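Local coordinates for putative molybdenum cofactor biosynthesis protein D2 (MoaD2) / thiamine S (PDB 6JC0) that probably acts as the small sulfur-carrier protein of molybdenum cofactor biosynthesis, a ubiquitin-like member of the MoaD/ThiS family, at residues T5-V11 with E26-T32; A20-E26 with R46-L50. One frame throughout, in Å; residues are numbered along the deposited sequence.

Overall arrangement
From the N terminus the chain runs along strand 6-13, through helix 16-21, and back as strand 25-31. Contact 1 closes this first excursion by pairing residues 5-11 with 26-32, the two strands lying side by side in the main sheet. Contact 2 closes the next one, which runs along strand 25-31 and through strand 34-35 and helix 36-44, by bringing residues 46-50 against 20-26. The segments alternate along the chain, so the two loops cross rather than nest, and they share Glu26. Their centres lie about 17 Å apart, joined where Val11 O meets Thr25 OG1. Together they tie the edge of the sheet to helix 16-21 and the start of helix 48-54.

Contact 1. Residues T5-V11 with E26-T32; sequences TTVRVTV and ESLEIAT
Val7 and Ile30 face each other as a hydrogen-bonded pair of antiparallel strands, and their side chains lie side by side, pointing the same way, on the face of the sheet that carries Val9, Val11 and Leu28. Ile30 holds CG1 between its backbone N and carbonyl carbon (chi1 62°), which brings that atom to 3.7 Å from Val7 CG1. Ile30 CD1 reaches on to Val9 CG2, 3.8 Å away. Helix 36-44 covers this face: Leu39 packs on Leu28 and Ile30, and Leu43 on Leu28 and Val11. Paired backbone bonds run the length of this closely packed part, including Val7 N to Ile30 O at 2.8 Å and the nearly straight Val9 N to Leu28 O at 2.7 Å. Beyond them, Thr32 N donates to Thr5 O, fastening the end of the pairing.

The other face is largely solvent-exposed and more loosely held. Here Arg8 leaves its strand extended and bends at chi3 (-71°), and its guanidinium lies across the neighbouring strand between Ser27 and Glu29. Arg8 NH1 donates to Ser27 OG at 3.0 Å, with the hydroxyl oxygen almost exactly in the guanidinium plane. Glu29 CG lies over one face of the Arg8 guanidinium, 3.3 Å from NH2; the carboxylate is turned only 23° from it, but the salt bridge from Arg8 NH2 to Glu29 OE2 is long, at 3.8 Å. A mainly apolar face packed on helix 36-44, with Glu26 at its far end, and a polar face turned to solvent fit the beta-grasp fold of ubiquitin-like MoaD and ThiS proteins.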
ATOM      1  N   THR B   5     -22.441  12.082  52.645  1.00 38.88           N
ATOM      2  CA  THR B   5     -23.153  10.864  52.276  1.00 42.35           C
ATOM      3  C   THR B   5     -23.063  10.591  50.776  1.00 38.48           C
ATOM      4  O   THR B   5     -23.047   9.439  50.344  1.00 38.73           O
ATOM      5  CB  THR B   5     -24.641  10.936  52.674  1.00 48.72           C
ATOM      6  OG1 THR B   5     -25.249  12.075  52.051  1.00 52.47           O
ATOM      7  CG2 THR B   5     -24.791  11.052  54.181  1.00 51.06           C
ATOM      8  N   THR B   6     -23.011  11.656  49.984  1.00 31.23           N
ATOM      9  CA  THR B   6     -23.015  11.521  48.535  1.00 35.04           C
ATOM     10  C   THR B   6     -21.810  12.193  47.893  1.00 39.50           C
ATOM     11  O   THR B   6     -21.134  13.019  48.506  1.00 38.69           O
ATOM     12  CB  THR B   6     -24.292  12.118  47.910  1.00 35.30           C
ATOM     13  OG1 THR B   6     -24.292  13.542  48.075  1.00 36.10           O
ATOM     14  CG2 THR B   6     -25.535  11.532  48.562  1.00 32.10           C
ATOM     15  N   VAL B   7     -21.562  11.832  46.641  1.00 38.11           N
ATOM     16  CA  VAL B   7     -20.450  12.380  45.891  1.00 33.47           C
ATOM     17  C   VAL B   7     -20.942  12.813  44.510  1.00 28.86           C
ATOM     18  O   VAL B   7     -21.800  12.158  43.919  1.00 27.46           O
ATOM     19  CB  VAL B   7     -19.302  11.354  45.778  1.00 35.72           C
ATOM     20  CG1 VAL B   7     -19.742  10.119  45.003  1.00 34.44           C
ATOM     21  CG2 VAL B   7     -18.117  11.978  45.137  1.00 40.74           C
ATOM     22  N   ARG B   8     -20.426  13.927  44.006  1.00 23.65           N
ATOM     23  CA  ARG B   8     -20.908  14.443  42.731  1.00 29.90           C
ATOM     24  C   ARG B   8     -20.063  13.960  41.558  1.00 27.59           C
ATOM     25  O   ARG B   8     -18.849  14.153  41.524  1.00 31.25           O
ATOM     26  CB  ARG B   8     -20.955  15.970  42.747  1.00 35.10           C
ATOM     27  CG  ARG B   8     -21.532  16.563  41.473  1.00 36.73           C
ATOM     28  CD  ARG B   8     -21.950  18.011  41.657  1.00 41.47           C
ATOM     29  NE  ARG B   8     -23.139  18.135  42.497  1.00 44.86           N
ATOM     30  CZ  ARG B   8     -24.384  18.016  42.049  1.00 39.80           C
ATOM     31  NH1 ARG B   8     -24.609  17.761  40.766  1.00 40.40           N
ATOM     32  NH2 ARG B   8     -25.407  18.149  42.882  1.00 32.78           N
ATOM     33  N   VAL B   9     -20.724  13.330  40.597  1.00 22.09           N
ATOM     34  CA  VAL B   9     -20.052  12.771  39.432  1.00 20.01           C
ATOM     35  C   VAL B   9     -20.514  13.458  38.155  1.00 21.28           C
ATOM     36  O   VAL B   9     -21.712  13.621  37.924  1.00 25.02           O
ATOM     37  CB  VAL B   9     -20.308  11.247  39.314  1.00 21.73           C
ATOM     38  CG1 VAL B   9     -19.984  10.744  37.912  1.00 28.08           C
ATOM     39  CG2 VAL B   9     -19.505  10.487  40.360  1.00 23.52           C
ATOM     40  N   THR B  10     -19.558  13.871  37.332  1.00 17.18           N
ATOM     41  CA  THR B  10     -19.869  14.381  36.007  1.00 20.75           C
ATOM     42  C   THR B  10     -19.837  13.229  35.008  1.00 20.57           C
ATOM     43  O   THR B  10     -18.875  12.461  34.960  1.00 21.68           O
ATOM     44  CB  THR B  10     -18.883  15.487  35.575  1.00 25.63           C
ATOM     45  OG1 THR B  10     -18.895  16.541  36.544  1.00 30.48           O
ATOM     46  CG2 THR B  10     -19.267  16.056  34.213  1.00 23.33           C
ATOM     47  N   VAL B  11     -20.903  13.091  34.229  1.00 16.83           N
ATOM     48  CA  VAL B  11     -20.959  12.054  33.211  1.00 17.18           C
ATOM     49  C   VAL B  11     -20.892  12.682  31.828  1.00 20.03           C
ATOM     50  O   VAL B  11     -21.677  13.571  31.512  1.00 22.15           O
ATOM     51  CB  VAL B  11     -22.244  11.200  33.321  1.00 20.89           C
ATOM     52  CG1 VAL B  11     -22.291  10.160  32.200  1.00 15.38           C
ATOM     53  CG2 VAL B  11     -22.323  10.523  34.680  1.00 21.62           C
ATOM     54  N   GLU B  26     -24.033  15.401  32.011  1.00 27.25           N
ATOM     55  CA  GLU B  26     -24.875  15.749  33.146  1.00 28.00           C
ATOM     56  C   GLU B  26     -24.067  15.596  34.420  1.00 27.79           C
ATOM     57  O   GLU B  26     -23.055  14.892  34.441  1.00 22.22           O
ATOM     58  CB  GLU B  26     -26.136  14.879  33.203  1.00 24.26           C
ATOM     59  CG  GLU B  26     -25.875  13.391  33.383  1.00 24.90           C
ATOM     60  CD  GLU B  26     -27.154  12.586  33.531  1.00 30.87           C
ATOM     61  OE1 GLU B  26     -27.955  12.891  34.439  1.00 36.67           O
ATOM     62  OE2 GLU B  26     -27.362  11.645  32.737  1.00 34.95           O
ATOM     63  N   SER B  27     -24.509  16.274  35.472  1.00 28.73           N
ATOM     64  CA  SER B  27     -23.884  16.156  36.779  1.00 34.92           C
ATOM     65  C   SER B  27     -24.837  15.411  37.704  1.00 35.80           C
ATOM     66  O   SER B  27     -26.053  15.606  37.644  1.00 38.06           O
ATOM     67  CB  SER B  27     -23.531  17.530  37.347  1.00 36.24           C
ATOM     68  OG  SER B  27     -22.737  17.402  38.513  1.00 39.75           O
ATOM     69  N   LEU B  28     -24.286  14.557  38.557  1.00 31.86           N
ATOM     70  CA  LEU B  28     -25.108  13.628  39.313  1.00 32.05           C
ATOM     71  C   LEU B  28     -24.625  13.426  40.740  1.00 23.95           C
ATOM     72  O   LEU B  28     -23.429  13.282  40.983  1.00 21.01           O
ATOM     73  CB  LEU B  28     -25.141  12.278  38.597  1.00 39.39           C
ATOM     74  CG  LEU B  28     -26.495  11.585  38.554  1.00 45.63           C
ATOM     75  CD1 LEU B  28     -27.452  12.409  37.709  1.00 51.64           C
ATOM     76  CD2 LEU B  28     -26.348  10.173  38.010  1.00 40.73           C
ATOM     77  N   GLU B  29     -25.565  13.407  41.681  1.00 18.59           N
ATOM     78  CA  GLU B  29     -25.259  13.014  43.050  1.00 21.17           C
ATOM     79  C   GLU B  29     -25.496  11.519  43.234  1.00 23.64           C
ATOM     80  O   GLU B  29     -26.610  11.032  43.030  1.00 22.75           O
ATOM     81  CB  GLU B  29     -26.109  13.802  44.051  1.00 26.51           C
ATOM     82  CG  GLU B  29     -25.586  15.189  44.377  1.00 36.36           C
ATOM     83  CD  GLU B  29     -26.411  15.881  45.452  1.00 47.42           C
ATOM     84  OE1 GLU B  29     -27.656  15.777  45.409  1.00 47.80           O
ATOM     85  OE2 GLU B  29     -25.814  16.521  46.344  1.00 53.32           O
ATOM     86  N   ILE B  30     -24.450  10.792  43.614  1.00 19.61           N
ATOM     87  CA  ILE B  30     -24.587   9.373  43.914  1.00 18.40           C
ATOM     88  C   ILE B  30     -24.010   9.049  45.284  1.00 21.65           C
ATOM     89  O   ILE B  30     -23.091   9.724  45.753  1.00 24.57           O
ATOM     90  CB  ILE B  30     -23.888   8.494  42.868  1.00 28.30           C
ATOM     91  CG1 ILE B  30     -22.387   8.784  42.861  1.00 25.17           C
ATOM     92  CG2 ILE B  30     -24.514   8.693  41.486  1.00 24.74           C
ATOM     93  CD1 ILE B  30     -21.590   7.794  42.081  1.00 23.71           C
ATOM     94  N   ALA B  31     -24.554   8.015  45.919  1.00 20.83           N
ATOM     95  CA  ALA B  31     -24.076   7.580  47.226  1.00 21.79           C
ATOM     96  C   ALA B  31     -22.593   7.244  47.161  1.00 22.44           C
ATOM     97  O   ALA B  31     -22.146   6.542  46.252  1.00 20.18           O
ATOM     98  CB  ALA B  31     -24.870   6.381  47.715  1.00 16.87           C
ATOM     99  N   THR B  32     -21.836   7.765  48.120  1.00 20.98           N
ATOM    100  CA  THR B  32     -20.407   7.497  48.196  1.00 24.80           C
ATOM    101  C   THR B  32     -20.172   5.997  48.285  1.00 24.16           C
ATOM    102  O   THR B  32     -20.783   5.312  49.108  1.00 27.90           O
ATOM    103  CB  THR B  32     -19.763   8.204  49.401  1.00 29.13           C
ATOM    104  OG1 THR B  32     -20.083   9.600  49.359  1.00 30.84           O
ATOM    105  CG2 THR B  32     -18.249   8.034  49.376  1.00 24.77           C
TER

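Contact 2. Residues A20-E26 with R46-L50; sequences AAGIETE and RNPEL
Apolar contact is made by Ala20 and Ala21, at the end of helix 16-21, with Leu50 in the first turn of helix 48-54. Ala20 CB sits 3.6 Å from Leu50 CA, close against the backbone, while Ala21 CB meets the branch tip CD2 of Leu50 at 3.9 Å.

Neutral hydrogen bonds centre on Asn47, the N-cap of helix 48-54. Asn47 OD1 accepts from Leu50 N at 2.7 Å, and Asn47 ND2 donates to Ala20 O at 3.2 Å, so one amide both caps the second helix and takes up a carbonyl at the C-terminal end of the first.

Charged contact falls to Arg46, whose chain, bent at chi3 (-63°), carries the guanidinium over to Glu26. Arg46 NH2 forms a salt bridge with Glu26 OE2 at 2.9 Å, weak as a hydrogen bond; OE2 comes in obliquely, while OE1 lies at the guanidinium edge, in its plane. A water accepts from Arg46 NE and donates to Glu26 OE2. Ile23 CD1 lies 3.8 Å above the plane of the Arg46 guanidinium, toward its rim.

Tyr13, whose hydroxyl bonds Glu26 OE2, packs on Ala21 and Ile23 and ties the end of helix 16-21 to strand 6-13, while Arg46, just before helix 48-54, reaches Glu26 on the adjacent strand 25-31.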
ATOM      1  N   ALA B  20     -28.505   8.655  22.417  1.00 19.43           N
ATOM      2  CA  ALA B  20     -29.590   7.988  23.127  1.00 24.86           C
ATOM      3  C   ALA B  20     -30.001   8.754  24.384  1.00 29.27           C
ATOM      4  O   ALA B  20     -31.180   8.787  24.743  1.00 28.66           O
ATOM      5  CB  ALA B  20     -29.187   6.561  23.480  1.00 21.70           C
ATOM      6  N   ALA B  21     -29.029   9.371  25.048  1.00 28.71           N
ATOM      7  CA  ALA B  21     -29.295  10.122  26.272  1.00 25.88           C
ATOM      8  C   ALA B  21     -29.948  11.468  25.977  1.00 30.62           C
ATOM      9  O   ALA B  21     -30.620  12.041  26.835  1.00 24.87           O
ATOM     10  CB  ALA B  21     -28.009  10.326  27.065  1.00 17.22           C
ATOM     11  N   GLY B  22     -29.737  11.975  24.767  1.00 30.43           N
ATOM     12  CA  GLY B  22     -30.281  13.267  24.385  1.00 29.26           C
ATOM     13  C   GLY B  22     -29.421  14.422  24.861  1.00 30.55           C
ATOM     14  O   GLY B  22     -29.668  15.576  24.513  1.00 34.73           O
ATOM     15  N   ILE B  23     -28.405  14.110  25.659  1.00 26.31           N
ATOM     16  CA  ILE B  23     -27.494  15.125  26.176  1.00 28.29           C
ATOM     17  C   ILE B  23     -26.050  14.671  26.042  1.00 27.50           C
ATOM     18  O   ILE B  23     -25.777  13.484  25.861  1.00 26.30           O
ATOM     19  CB  ILE B  23     -27.776  15.452  27.656  1.00 26.27           C
ATOM     20  CG1 ILE B  23     -27.700  14.181  28.506  1.00 27.88           C
ATOM     21  CG2 ILE B  23     -29.134  16.127  27.811  1.00 31.69           C
ATOM     22  CD1 ILE B  23     -27.882  14.423  29.993  1.00 29.73           C
ATOM     23  N   GLU B  24     -25.126  15.621  26.136  1.00 24.84           N
ATOM     24  CA  GLU B  24     -23.706  15.315  26.032  1.00 28.47           C
ATOM     25  C   GLU B  24     -23.094  15.101  27.408  1.00 22.83           C
ATOM     26  O   GLU B  24     -22.105  14.384  27.556  1.00 19.13           O
ATOM     27  CB  GLU B  24     -22.973  16.435  25.298  1.00 35.74           C
ATOM     28  CG  GLU B  24     -23.500  16.685  23.897  1.00 45.13           C
ATOM     29  CD  GLU B  24     -22.817  17.853  23.221  1.00 55.02           C
ATOM     30  OE1 GLU B  24     -21.581  17.799  23.041  1.00 51.95           O
ATOM     31  OE2 GLU B  24     -23.519  18.827  22.874  1.00 64.10           O
ATOM     32  N   THR B  25     -23.694  15.724  28.413  1.00 20.47           N
ATOM     33  CA  THR B  25     -23.167  15.653  29.763  1.00 25.15           C
ATOM     34  C   THR B  25     -24.262  15.891  30.799  1.00 27.51           C
ATOM     35  O   THR B  25     -25.295  16.486  30.502  1.00 25.10           O
ATOM     36  CB  THR B  25     -22.035  16.681  29.980  1.00 28.01           C
ATOM     37  OG1 THR B  25     -21.330  16.375  31.191  1.00 34.50           O
ATOM     38  CG2 THR B  25     -22.599  18.097  30.065  1.00 22.95           C
ATOM     39  N   GLU B  26     -24.033  15.401  32.011  1.00 27.25           N
ATOM     40  CA  GLU B  26     -24.875  15.749  33.146  1.00 28.00           C
ATOM     41  C   GLU B  26     -24.067  15.596  34.420  1.00 27.79           C
ATOM     42  O   GLU B  26     -23.055  14.892  34.441  1.00 22.22           O
ATOM     43  CB  GLU B  26     -26.136  14.879  33.203  1.00 24.26           C
ATOM     44  CG  GLU B  26     -25.875  13.391  33.383  1.00 24.90           C
ATOM     45  CD  GLU B  26     -27.154  12.586  33.531  1.00 30.87           C
ATOM     46  OE1 GLU B  26     -27.955  12.891  34.439  1.00 36.67           O
ATOM     47  OE2 GLU B  26     -27.362  11.645  32.737  1.00 34.95           O
ATOM     48  N   ARG B  46     -32.896   6.174  32.603  1.00 35.81           N
ATOM     49  CA  ARG B  46     -33.381   7.307  31.815  1.00 36.49           C
ATOM     50  C   ARG B  46     -34.362   6.859  30.729  1.00 32.36           C
ATOM     51  O   ARG B  46     -35.526   7.258  30.725  1.00 28.86           O
ATOM     52  CB  ARG B  46     -32.201   8.057  31.187  1.00 36.87           C
ATOM     53  CG  ARG B  46     -32.598   9.214  30.276  1.00 40.93           C
ATOM     54  CD  ARG B  46     -31.376   9.984  29.784  1.00 39.91           C
ATOM     55  NE  ARG B  46     -30.650  10.609  30.886  1.00 43.03           N
ATOM     56  CZ  ARG B  46     -30.856  11.853  31.309  1.00 42.18           C
ATOM     57  NH1 ARG B  46     -31.766  12.613  30.717  1.00 39.32           N
ATOM     58  NH2 ARG B  46     -30.152  12.336  32.323  1.00 44.10           N
ATOM     59  N   ASN B  47     -33.883   6.030  29.811  1.00 30.02           N
ATOM     60  CA  ASN B  47     -34.726   5.463  28.768  1.00 30.57           C
ATOM     61  C   ASN B  47     -34.141   4.139  28.289  1.00 28.66           C
ATOM     62  O   ASN B  47     -32.936   3.918  28.396  1.00 36.00           O
ATOM     63  CB  ASN B  47     -34.889   6.447  27.598  1.00 30.13           C
ATOM     64  CG  ASN B  47     -33.575   6.760  26.897  1.00 23.75           C
ATOM     65  OD1 ASN B  47     -33.070   5.956  26.122  1.00 27.27           O
ATOM     66  ND2 ASN B  47     -33.026   7.938  27.159  1.00 26.06           N
ATOM     67  N   PRO B  48     -34.999   3.243  27.786  1.00 25.81           N
ATOM     68  CA  PRO B  48     -34.559   1.935  27.290  1.00 25.73           C
ATOM     69  C   PRO B  48     -33.488   2.012  26.205  1.00 26.03           C
ATOM     70  O   PRO B  48     -32.662   1.105  26.114  1.00 29.65           O
ATOM     71  CB  PRO B  48     -35.845   1.331  26.727  1.00 28.70           C
ATOM     72  CG  PRO B  48     -36.918   1.941  27.553  1.00 32.44           C
ATOM     73  CD  PRO B  48     -36.469   3.349  27.814  1.00 25.70           C
ATOM     74  N   GLU B  49     -33.506   3.068  25.396  1.00 30.01           N
ATOM     75  CA  GLU B  49     -32.548   3.206  24.303  1.00 34.18           C
ATOM     76  C   GLU B  49     -31.137   3.413  24.845  1.00 26.50           C
ATOM     77  O   GLU B  49     -30.192   2.761  24.399  1.00 25.43           O
ATOM     78  CB  GLU B  49     -32.931   4.363  23.378  1.00 44.14           C
ATOM     79  CG  GLU B  49     -34.352   4.299  22.834  1.00 55.48           C
ATOM     80  CD  GLU B  49     -35.369   4.947  23.761  1.00 60.63           C
ATOM     81  OE1 GLU B  49     -35.588   4.421  24.874  1.00 62.34           O
ATOM     82  OE2 GLU B  49     -35.945   5.985  23.376  1.00 61.55           O
ATOM     83  N   LEU B  50     -30.996   4.322  25.803  1.00 21.47           N
ATOM     84  CA  LEU B  50     -29.705   4.543  26.443  1.00 22.25           C
ATOM     85  C   LEU B  50     -29.257   3.273  27.153  1.00 23.93           C
ATOM     86  O   LEU B  50     -28.110   2.848  27.014  1.00 18.89           O
ATOM     87  CB  LEU B  50     -29.767   5.711  27.430  1.00 18.19           C
ATOM     88  CG  LEU B  50     -28.470   5.968  28.202  1.00 23.41           C
ATOM     89  CD1 LEU B  50     -27.305   6.191  27.242  1.00 20.02           C
ATOM     90  CD2 LEU B  50     -28.619   7.141  29.163  1.00 19.96           C
TER
HETATM   91  O   HOH W   1     -28.894   8.795  32.214  1.00 19.95           O